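Local coordinates for chitin oligosaccahride binding protein NagB1 (Paenibacillus sp. FPU-7, PDB 7EHP), which binds chitin oligosaccharides such as N,N'-diacetylchitobiose, probably as the extracellular solute-binding component of an ABC-type sugar importer, at residues Q390-A393 with N394-M397. Residues are numbered along the deposited sequence; the frame is centred on the assembly and turned at random.
Sequences QEDA and NRDM
Q390 and N394 join their side-chain amides one turn apart near the C-terminal end of helix 379-396. The backbone bond from N394 N to Q390 O, 3.0 Å, runs beside them. From N394 outward, CB lies 3.4 Å from Q390 O, and CG is also close to that oxygen. At the tip, OD1 accepts Q390 NE2 at 3.0 Å. The donor sits above the N394 carbonyl plane, not on a lone pair, although OD1 lies close to the Q390 amide plane. The N-H...O angle is a bent 138°. Q390 sends CG anti to its backbone N (chi1 -170°) and bends at chi2, which brings NE2 over to N394. The other branch, ND2, bonds F188 O of helix 184-190. Q358 completes the network: it accepts from Q390 NE2 and donates to N394 OD1, while Q390 OE1 takes W195 NE1. With an alanine in place of N394, F188 O would probably lose this donor, and Q358 NE2 and Q390 NE2 a shared acceptor.

On the exposed side, R395 folds back at chi3. Its NH2 reaches D392 OD1 at 3.3 Å, a salt bridge at the guanidinium edge, on the anti side of the carboxylate and tilted out of its plane. E391 O lies over one guanidinium face, toward its rim. M397 N makes a weak bond to A393 O, 3.1 Å. The chemistry thus differs by side: neutral amides pack this C-terminal helix of the solute-binding protein against F188, W195 and Q358, whereas the surface ion pair is probably weakened by solvent.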
loop_
_atom_site.group_PDB
_atom_site.type_symbol
_atom_site.label_atom_id
_atom_site.label_comp_id
_atom_site.label_asym_id
_atom_site.label_seq_id
_atom_site.Cartn_x
_atom_site.Cartn_y
_atom_site.Cartn_z
ATOM N N GLN A 390 -9.982 -9.291 17.559
ATOM C CA GLN A 390 -11.003 -8.459 16.931
ATOM C C GLN A 390 -12.105 -8.092 17.921
ATOM O O GLN A 390 -12.561 -6.940 17.950
ATOM C CB GLN A 390 -11.587 -9.189 15.725
ATOM C CG GLN A 390 -12.490 -8.327 14.864
ATOM C CD GLN A 390 -11.759 -7.159 14.292
ATOM O OE1 GLN A 390 -10.947 -7.319 13.388
ATOM N NE2 GLN A 390 -12.039 -5.964 14.806
ATOM N N GLU A 391 -12.541 -9.053 18.746
ATOM C CA GLU A 391 -13.555 -8.761 19.758
ATOM C C GLU A 391 -13.045 -7.735 20.756
ATOM O O GLU A 391 -13.776 -6.812 21.143
ATOM C CB GLU A 391 -13.980 -10.023 20.521
ATOM C CG GLU A 391 -14.156 -11.316 19.751
ATOM C CD GLU A 391 -15.547 -11.492 19.202
ATOM O OE1 GLU A 391 -15.891 -12.616 18.751
ATOM O OE2 GLU A 391 -16.282 -10.484 19.202
ATOM N N ASP A 392 -11.797 -7.914 21.219
ATOM C CA ASP A 392 -11.198 -6.991 22.184
ATOM C C ASP A 392 -11.068 -5.589 21.603
ATOM O O ASP A 392 -11.376 -4.597 22.271
ATOM C CB ASP A 392 -9.820 -7.495 22.620
ATOM C CG ASP A 392 -9.888 -8.691 23.546
ATOM O OD1 ASP A 392 -10.986 -9.263 23.715
ATOM O OD2 ASP A 392 -8.834 -9.050 24.114
ATOM N N ALA A 393 -10.581 -5.491 20.361
ATOM C CA ALA A 393 -10.443 -4.196 19.703
ATOM C C ALA A 393 -11.789 -3.496 19.584
ATOM O O ALA A 393 -11.904 -2.302 19.880
ATOM C CB ALA A 393 -9.800 -4.373 18.324
ATOM N N ASN A 394 -12.823 -4.231 19.159
ATOM C CA ASN A 394 -14.159 -3.654 19.018
ATOM C C ASN A 394 -14.677 -3.117 20.344
ATOM O O ASN A 394 -15.299 -2.045 20.387
ATOM C CB ASN A 394 -15.128 -4.694 18.461
ATOM C CG ASN A 394 -14.868 -4.996 17.017
ATOM O OD1 ASN A 394 -14.018 -4.368 16.389
ATOM N ND2 ASN A 394 -15.600 -5.951 16.472
ATOM N N ARG A 395 -14.429 -3.852 21.436
ATOM C CA ARG A 395 -14.824 -3.381 22.759
ATOM C C ARG A 395 -14.038 -2.135 23.167
ATOM O O ARG A 395 -14.596 -1.221 23.782
ATOM C CB ARG A 395 -14.636 -4.506 23.772
ATOM C CG ARG A 395 -15.028 -4.189 25.203
ATOM C CD ARG A 395 -15.277 -5.498 25.979
ATOM N NE ARG A 395 -14.473 -6.618 25.470
ATOM C CZ ARG A 395 -14.948 -7.668 24.791
ATOM N NH1 ARG A 395 -16.246 -7.771 24.514
ATOM N NH2 ARG A 395 -14.111 -8.619 24.377
ATOM N N ASP A 396 -12.751 -2.068 22.815
ATOM C CA ASP A 396 -11.891 -0.965 23.235
ATOM C C ASP A 396 -12.146 0.324 22.453
ATOM O O ASP A 396 -11.636 1.384 22.843
ATOM C CB ASP A 396 -10.420 -1.379 23.103
ATOM C CG ASP A 396 -10.016 -2.488 24.091
ATOM O OD1 ASP A 396 -10.874 -3.016 24.834
ATOM O OD2 ASP A 396 -8.821 -2.844 24.127
ATOM N N MET A 397 -12.912 0.259 21.362
ATOM C CA MET A 397 -13.304 1.451 20.621
ATOM C C MET A 397 -14.170 2.391 21.469
ATOM O O MET A 397 -14.173 3.603 21.226
ATOM C CB MET A 397 -14.013 0.954 19.347
ATOM C CG MET A 397 -13.095 0.201 18.322
ATOM S SD MET A 397 -11.858 1.094 17.362
ATOM C CE MET A 397 -12.971 1.851 16.190
#